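Local coordinates for putative lipoprotein GNA1162 (Neisseria meningitidis, PDB 4HRV) that is of unknown function but, as a lipoprotein of the GNA1162-like family, is probably tethered to a membrane by a lipid anchor, at residues L17-L22 against E57-N62; A86-T91 against E122-S127. The protein carries 3 engineered substitutions. One frame throughout, in Å; residues are numbered along the deposited sequence.

Contact 1 (L17-L22 against E57-N62)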
ATOM      1  N   LEU B  17      -1.842  10.733 -18.702  1.00 32.70           N
ATOM      2  CA  LEU B  17      -2.031   9.514 -19.476  1.00 33.32           C
ATOM      3  C   LEU B  17      -1.396   8.334 -18.739  1.00 33.13           C
ATOM      4  O   LEU B  17      -0.185   8.304 -18.501  1.00 29.74           O
ATOM      5  CB  LEU B  17      -1.390   9.661 -20.867  1.00 32.75           C
ATOM      6  CG  LEU B  17      -1.471   8.443 -21.790  1.00 35.64           C
ATOM      7  CD1 LEU B  17      -2.917   8.145 -22.131  1.00 37.21           C
ATOM      8  CD2 LEU B  17      -0.649   8.646 -23.078  1.00 32.52           C
ATOM      9  N   VAL B  18      -2.220   7.369 -18.351  1.00 28.69           N
ATOM     10  CA  VAL B  18      -1.697   6.120 -17.832  1.00 26.41           C
ATOM     11  C   VAL B  18      -1.671   5.096 -18.946  1.00 28.70           C
ATOM     12  O   VAL B  18      -2.711   4.724 -19.500  1.00 28.21           O
ATOM     13  CB  VAL B  18      -2.507   5.593 -16.633  1.00 26.43           C
ATOM     14  CG1 VAL B  18      -1.753   4.441 -15.974  1.00 25.82           C
ATOM     15  CG2 VAL B  18      -2.751   6.735 -15.634  1.00 26.59           C
ATOM     16  N   VAL B  19      -0.468   4.659 -19.303  1.00 32.16           N
ATOM     17  CA  VAL B  19      -0.335   3.668 -20.357  1.00 30.88           C
ATOM     18  C   VAL B  19      -0.444   2.278 -19.736  1.00 30.22           C
ATOM     19  O   VAL B  19      -0.224   2.115 -18.539  1.00 30.04           O
ATOM     20  CB  VAL B  19       0.995   3.796 -21.129  1.00 29.80           C
ATOM     21  CG1 VAL B  19       1.059   5.135 -21.893  1.00 27.86           C
ATOM     22  CG2 VAL B  19       2.165   3.618 -20.201  1.00 26.97           C
ATOM     23  N   PRO B  20      -0.819   1.279 -20.546  1.00 33.38           N
ATOM     24  CA  PRO B  20      -0.885  -0.101 -20.061  1.00 35.37           C
ATOM     25  C   PRO B  20       0.396  -0.464 -19.333  1.00 35.38           C
ATOM     26  O   PRO B  20       1.486  -0.282 -19.875  1.00 32.70           O
ATOM     27  CB  PRO B  20      -1.013  -0.913 -21.348  1.00 38.66           C
ATOM     28  CG  PRO B  20      -1.738  -0.013 -22.276  1.00 36.32           C
ATOM     29  CD  PRO B  20      -1.290   1.402 -21.935  1.00 33.84           C
ATOM     30  N   PRO B  21       0.276  -0.964 -18.096  1.00 31.05           N
ATOM     31  CA  PRO B  21       1.487  -1.264 -17.333  1.00 33.67           C
ATOM     32  C   PRO B  21       2.299  -2.408 -17.924  1.00 30.64           C
ATOM     33  O   PRO B  21       1.742  -3.328 -18.517  1.00 35.76           O
ATOM     34  CB  PRO B  21       0.940  -1.636 -15.942  1.00 38.93           C
ATOM     35  CG  PRO B  21      -0.376  -0.898 -15.859  1.00 41.19           C
ATOM     36  CD  PRO B  21      -0.935  -1.029 -17.259  1.00 37.41           C
ATOM     37  N   LEU B  22       3.615  -2.324 -17.775  1.00 30.15           N
ATOM     38  CA  LEU B  22       4.519  -3.374 -18.207  1.00 35.13           C
ATOM     39  C   LEU B  22       4.477  -4.501 -17.192  1.00 35.76           C
ATOM     40  O   LEU B  22       4.459  -4.264 -15.979  1.00 36.86           O
ATOM     41  CB  LEU B  22       5.948  -2.848 -18.264  1.00 39.45           C
ATOM     42  CG  LEU B  22       6.625  -2.568 -19.595  1.00 48.73           C
ATOM     43  CD1 LEU B  22       8.120  -2.441 -19.339  1.00 50.43           C
ATOM     44  CD2 LEU B  22       6.315  -3.670 -20.620  1.00 47.25           C
ATOM     45  N   GLU B  57      -8.314   1.562 -26.565  1.00 38.02           N
ATOM     46  CA  GLU B  57      -8.858   1.578 -27.918  1.00 38.89           C
ATOM     47  C   GLU B  57      -8.065   2.491 -28.847  1.00 37.79           C
ATOM     48  O   GLU B  57      -7.869   2.171 -30.022  1.00 36.17           O
ATOM     49  CB  GLU B  57     -10.339   1.967 -27.923  1.00 43.48           C
ATOM     50  CG  GLU B  57     -10.937   2.131 -29.326  1.00 49.11           C
ATOM     51  CD  GLU B  57     -10.923   0.843 -30.141  1.00 54.18           C
ATOM     52  OE1 GLU B  57     -10.925  -0.254 -29.538  1.00 54.96           O
ATOM     53  OE2 GLU B  57     -10.907   0.933 -31.389  1.00 54.76           O
ATOM     54  N   THR B  58      -7.610   3.628 -28.328  1.00 36.12           N
ATOM     55  CA  THR B  58      -6.793   4.529 -29.145  1.00 34.25           C
ATOM     56  C   THR B  58      -5.471   3.884 -29.546  1.00 32.05           C
ATOM     57  O   THR B  58      -5.025   4.031 -30.677  1.00 34.85           O
ATOM     58  CB  THR B  58      -6.530   5.876 -28.441  1.00 35.48           C
ATOM     59  OG1 THR B  58      -7.759   6.601 -28.367  1.00 39.67           O
ATOM     60  CG2 THR B  58      -5.505   6.705 -29.214  1.00 35.49           C
ATOM     61  N   PHE B  59      -4.835   3.176 -28.620  1.00 31.90           N
ATOM     62  CA  PHE B  59      -3.613   2.462 -28.978  1.00 35.54           C
ATOM     63  C   PHE B  59      -3.896   1.384 -30.018  1.00 37.97           C
ATOM     64  O   PHE B  59      -3.136   1.214 -30.963  1.00 40.60           O
ATOM     65  CB  PHE B  59      -2.932   1.870 -27.749  1.00 35.92           C
ATOM     66  CG  PHE B  59      -2.146   2.875 -26.965  1.00 35.14           C
ATOM     67  CD1 PHE B  59      -1.030   3.483 -27.527  1.00 34.30           C
ATOM     68  CD2 PHE B  59      -2.531   3.230 -25.686  1.00 33.01           C
ATOM     69  CE1 PHE B  59      -0.303   4.417 -26.818  1.00 30.97           C
ATOM     70  CE2 PHE B  59      -1.810   4.165 -24.972  1.00 36.28           C
ATOM     71  CZ  PHE B  59      -0.693   4.768 -25.547  1.00 34.04           C
ATOM     72  N   LYS B  60      -4.997   0.666 -29.843  1.00 39.57           N
ATOM     73  CA  LYS B  60      -5.360  -0.379 -30.790  1.00 42.23           C
ATOM     74  C   LYS B  60      -5.537   0.213 -32.185  1.00 45.62           C
ATOM     75  O   LYS B  60      -5.041  -0.332 -33.166  1.00 44.43           O
ATOM     76  CB  LYS B  60      -6.624  -1.123 -30.347  1.00 42.49           C
ATOM     77  CG  LYS B  60      -7.208  -2.021 -31.435  1.00 50.85           C
ATOM     78  CD  LYS B  60      -8.353  -2.882 -30.920  1.00 58.23           C
ATOM     79  CE  LYS B  60      -8.747  -3.947 -31.948  1.00 62.02           C
ATOM     80  NZ  LYS B  60      -9.736  -4.935 -31.422  1.00 63.63           N
ATOM     81  N   GLN B  61      -6.233   1.340 -32.272  1.00 46.41           N
ATOM     82  CA  GLN B  61      -6.453   1.971 -33.560  1.00 50.43           C
ATOM     83  C   GLN B  61      -5.143   2.459 -34.162  1.00 52.56           C
ATOM     84  O   GLN B  61      -5.010   2.558 -35.379  1.00 55.45           O
ATOM     85  CB  GLN B  61      -7.452   3.119 -33.435  1.00 53.09           C
ATOM     86  CG  GLN B  61      -8.835   2.659 -33.033  1.00 56.47           C
ATOM     87  CD  GLN B  61      -9.864   3.755 -33.159  1.00 61.47           C
ATOM     88  OE1 GLN B  61      -9.520   4.933 -33.242  1.00 62.84           O
ATOM     89  NE2 GLN B  61     -11.138   3.376 -33.186  1.00 63.17           N
ATOM     90  N   ASN B  62      -4.173   2.760 -33.306  1.00 51.88           N
ATOM     91  CA  ASN B  62      -2.864   3.193 -33.783  1.00 50.86           C
ATOM     92  C   ASN B  62      -1.897   2.033 -33.958  1.00 51.24           C
ATOM     93  O   ASN B  62      -0.687   2.233 -34.004  1.00 54.19           O
ATOM     94  CB  ASN B  62      -2.257   4.248 -32.857  1.00 49.50           C
ATOM     95  CG  ASN B  62      -2.876   5.620 -33.051  1.00 50.75           C
ATOM     96  OD1 ASN B  62      -2.447   6.394 -33.914  1.00 54.25           O
ATOM     97  ND2 ASN B  62      -3.894   5.928 -32.258  1.00 44.30           N
TER
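The ring of F59 meets V19 and P20 with its outer end, and both approach it obliquely. The contact belongs to a beta-alpha-beta crossover. The chain leaves strand 48-49, passes through helices including 52-61, and returns to the same sheet at strand 86-99, with strand 15-23 between these two strands. Here helix 52-61 packs over strand 15-23 near its prolines. V19 CG1 lies 4.1 Å from F59 CZ. P20 CD lies 4.1 Å from F59 CE2, next to CZ in the ring. The puckered ring of P20 brings its CD to F59. F59 is the only residue of 57-62 that touches 17-22. Its CG is anti to the carbonyl carbon and beside the backbone N (chi1 -79°), which carries the ring off the helix toward the strand. V19 has CG1 beside its own N (chi1 -65°), and this methyl is the one that meets the ring. No hydrogen bond joins the two segments. L78 and F82 of helix 75-82 and I70 of helix 67-72 also touch F59, and the contact with F82 is ring to ring. P20 O accepts a hydrogen bond from H71 NE2 of helix 67-72. Past F59 the helix ends, and N62 leaves helical geometry. Two nitrogens of N62 grip T58 O from opposite faces of its carbonyl plane: the backbone N at 3.0 Å, and ND2 at 2.7 Å from above that plane, with an N-H...O angle of 166°.

Contact 2 (A86-T91 against E122-S127)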
ATOM      1  N   ALA B  86       1.257  14.778 -18.863  1.00 30.51           N
ATOM      2  CA  ALA B  86       2.232  13.834 -18.336  1.00 28.62           C
ATOM      3  C   ALA B  86       1.844  12.402 -18.631  1.00 30.76           C
ATOM      4  O   ALA B  86       0.690  12.112 -18.943  1.00 31.70           O
ATOM      5  CB  ALA B  86       2.415  14.048 -16.837  1.00 32.43           C
ATOM      6  N   VAL B  87       2.817  11.503 -18.539  1.00 28.77           N
ATOM      7  CA  VAL B  87       2.561  10.092 -18.767  1.00 24.84           C
ATOM      8  C   VAL B  87       2.985   9.334 -17.544  1.00 27.63           C
ATOM      9  O   VAL B  87       4.066   9.567 -16.992  1.00 27.35           O
ATOM     10  CB  VAL B  87       3.362   9.541 -19.977  1.00 27.36           C
ATOM     11  CG1 VAL B  87       2.947   8.108 -20.289  1.00 26.01           C
ATOM     12  CG2 VAL B  87       3.163  10.437 -21.186  1.00 29.41           C
ATOM     13  N   LEU B  88       2.126   8.419 -17.118  1.00 23.91           N
ATOM     14  CA  LEU B  88       2.427   7.574 -15.976  1.00 25.70           C
ATOM     15  C   LEU B  88       2.783   6.175 -16.437  1.00 26.98           C
ATOM     16  O   LEU B  88       1.992   5.510 -17.108  1.00 28.42           O
ATOM     17  CB  LEU B  88       1.235   7.554 -15.012  1.00 27.72           C
ATOM     18  CG  LEU B  88       1.390   6.667 -13.771  1.00 34.19           C
ATOM     19  CD1 LEU B  88       2.447   7.236 -12.827  1.00 33.20           C
ATOM     20  CD2 LEU B  88       0.047   6.538 -13.069  1.00 40.23           C
ATOM     21  N   TYR B  89       4.002   5.754 -16.114  1.00 25.18           N
ATOM     22  CA  TYR B  89       4.477   4.423 -16.474  1.00 25.09           C
ATOM     23  C   TYR B  89       4.519   3.526 -15.234  1.00 26.28           C
ATOM     24  O   TYR B  89       5.214   3.830 -14.261  1.00 28.23           O
ATOM     25  CB  TYR B  89       5.884   4.487 -17.061  1.00 27.28           C
ATOM     26  CG  TYR B  89       5.989   5.273 -18.354  1.00 30.27           C
ATOM     27  CD1 TYR B  89       6.515   6.560 -18.372  1.00 30.91           C
ATOM     28  CD2 TYR B  89       5.564   4.718 -19.568  1.00 27.94           C
ATOM     29  CE1 TYR B  89       6.616   7.281 -19.578  1.00 30.62           C
ATOM     30  CE2 TYR B  89       5.655   5.439 -20.763  1.00 27.18           C
ATOM     31  CZ  TYR B  89       6.189   6.704 -20.759  1.00 30.31           C
ATOM     32  OH  TYR B  89       6.268   7.418 -21.939  1.00 30.84           O
ATOM     33  N   ILE B  90       3.805   2.413 -15.287  1.00 25.05           N
ATOM     34  CA  ILE B  90       3.840   1.448 -14.182  1.00 26.45           C
ATOM     35  C   ILE B  90       4.449   0.140 -14.655  1.00 28.54           C
ATOM     36  O   ILE B  90       4.136  -0.328 -15.742  1.00 33.01           O
ATOM     37  CB  ILE B  90       2.437   1.169 -13.670  1.00 25.32           C
ATOM     38  CG1 ILE B  90       1.789   2.476 -13.188  1.00 30.76           C
ATOM     39  CG2 ILE B  90       2.465   0.105 -12.563  1.00 29.10           C
ATOM     40  CD1 ILE B  90       0.308   2.354 -12.957  1.00 31.32           C
ATOM     41  N   THR B  91       5.316  -0.439 -13.832  1.00 24.10           N
ATOM     42  CA  THR B  91       5.888  -1.753 -14.084  1.00 26.53           C
ATOM     43  C   THR B  91       5.697  -2.674 -12.868  1.00 30.31           C
ATOM     44  O   THR B  91       6.079  -2.330 -11.749  1.00 31.01           O
ATOM     45  CB  THR B  91       7.390  -1.650 -14.414  1.00 32.66           C
ATOM     46  OG1 THR B  91       7.557  -0.848 -15.581  1.00 35.56           O
ATOM     47  CG2 THR B  91       8.000  -3.028 -14.659  1.00 36.95           C
ATOM     48  N   GLU B 122      11.344  13.621 -15.747  1.00 37.14           N
ATOM     49  CA  GLU B 122      10.692  12.867 -14.693  1.00 34.20           C
ATOM     50  C   GLU B 122      10.160  13.812 -13.611  1.00 37.24           C
ATOM     51  O   GLU B 122      10.887  14.660 -13.103  1.00 42.44           O
ATOM     52  CB  GLU B 122      11.659  11.850 -14.096  1.00 39.45           C
ATOM     53  CG  GLU B 122      11.002  10.883 -13.117  1.00 42.42           C
ATOM     54  CD  GLU B 122      11.947   9.799 -12.636  1.00 48.47           C
ATOM     55  OE1 GLU B 122      12.498   9.940 -11.525  1.00 51.53           O
ATOM     56  OE2 GLU B 122      12.129   8.799 -13.363  1.00 50.86           O
ATOM     57  N   LEU B 123       8.887  13.661 -13.269  1.00 34.13           N
ATOM     58  CA  LEU B 123       8.242  14.533 -12.296  1.00 37.36           C
ATOM     59  C   LEU B 123       8.079  13.859 -10.935  1.00 38.43           C
ATOM     60  O   LEU B 123       8.004  14.533  -9.895  1.00 39.84           O
ATOM     61  CB  LEU B 123       6.878  14.967 -12.820  1.00 36.93           C
ATOM     62  CG  LEU B 123       6.920  15.631 -14.198  1.00 34.80           C
ATOM     63  CD1 LEU B 123       5.528  15.719 -14.785  1.00 35.14           C
ATOM     64  CD2 LEU B 123       7.577  16.995 -14.116  1.00 39.09           C
ATOM     65  N   TRP B 124       8.026  12.529 -10.944  1.00 36.19           N
ATOM     66  CA  TRP B 124       7.804  11.763  -9.722  1.00 36.02           C
ATOM     67  C   TRP B 124       8.185  10.313  -9.957  1.00 35.91           C
ATOM     68  O   TRP B 124       8.083   9.824 -11.076  1.00 33.65           O
ATOM     69  CB  TRP B 124       6.329  11.830  -9.331  1.00 31.66           C
ATOM     70  CG  TRP B 124       5.956  10.907  -8.205  1.00 33.38           C
ATOM     71  CD1 TRP B 124       6.046  11.175  -6.874  1.00 38.17           C
ATOM     72  CD2 TRP B 124       5.436   9.575  -8.313  1.00 32.84           C
ATOM     73  NE1 TRP B 124       5.614  10.097  -6.139  1.00 39.19           N
ATOM     74  CE2 TRP B 124       5.229   9.101  -6.996  1.00 36.89           C
ATOM     75  CE3 TRP B 124       5.106   8.746  -9.390  1.00 30.61           C
ATOM     76  CZ2 TRP B 124       4.722   7.827  -6.726  1.00 36.43           C
ATOM     77  CZ3 TRP B 124       4.604   7.472  -9.121  1.00 35.65           C
ATOM     78  CH2 TRP B 124       4.415   7.029  -7.797  1.00 36.56           C
ATOM     79  N   SER B 125       8.631   9.627  -8.908  1.00 31.69           N
ATOM     80  CA  SER B 125       8.806   8.175  -8.977  1.00 34.11           C
ATOM     81  C   SER B 125       8.663   7.499  -7.611  1.00 37.05           C
ATOM     82  O   SER B 125       9.025   8.064  -6.581  1.00 35.73           O
ATOM     83  CB  SER B 125      10.132   7.786  -9.637  1.00 35.89           C
ATOM     84  OG  SER B 125      11.229   8.030  -8.785  1.00 38.46           O
ATOM     85  N   GLY B 126       8.130   6.284  -7.627  1.00 33.28           N
ATOM     86  CA  GLY B 126       7.924   5.522  -6.412  1.00 35.51           C
ATOM     87  C   GLY B 126       7.846   4.042  -6.709  1.00 33.89           C
ATOM     88  O   GLY B 126       7.812   3.627  -7.880  1.00 32.01           O
ATOM     89  N   SER B 127       7.826   3.240  -5.647  1.00 35.75           N
ATOM     90  CA  SER B 127       7.648   1.808  -5.782  1.00 31.51           C
ATOM     91  C   SER B 127       7.025   1.242  -4.519  1.00 33.65           C
ATOM     92  O   SER B 127       7.068   1.864  -3.452  1.00 30.93           O
ATOM     93  CB  SER B 127       8.970   1.105  -6.110  1.00 36.74           C
ATOM     94  OG  SER B 127       9.978   1.425  -5.174  1.00 43.53           O
TER
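A classic beta bulge in strand 122-133 puts L123 and W124 side by side opposite one residue of strand 104-116. That strand runs between 122-133 and 86-99, so this contact is made over it by side chains alone. Two apolar pairs span the gap. L123 CD1 reaches A86 CB at 4.1 Å, methyl to methyl. W124 meets L88 with the far end of its indole: CZ3 is 4.3 Å from L88 CD1, which comes up obliquely to the ring. The indole CG stands trans to the backbone N of W124 (chi1 171°), and this extends the ring toward the other strand although its CB does not point there. One face of the indole carries G126 N, 3.7 Å above the plane and toward the rim. W124 NE1 donates a hydrogen bond to E132 OE2 of the second subunit. M144 of that subunit also packs on L88. G126 and S127 pair with an antiparallel strand of the same neighbour, so the sheet continues through the dimer. Two residues, L123 and W124, facing one on the neighbouring strand are the mark of a classic beta bulge between antiparallel strands.

How the contacts relate
Both contacts are buried and apolar, and neither has a hydrogen bond across its own segments. They share one sheet, where strands 15-23 and 86-99 run parallel as neighbours. L17 ties them together: its O lies 2.7 Å from L88 N and its N lies 2.9 Å from A86 O, both probable hydrogen bonds. The two contacts work on opposite faces of the sheet. Contact 1 sets helix 52-61 against the segment 17-22, on the face covered by helices of the same chain. Contact 2 joins two strands on the face where the second subunit packs. Accordingly, contact 2 has a polar partner across the dimer interface, while no other chain touches the segments of contact 1.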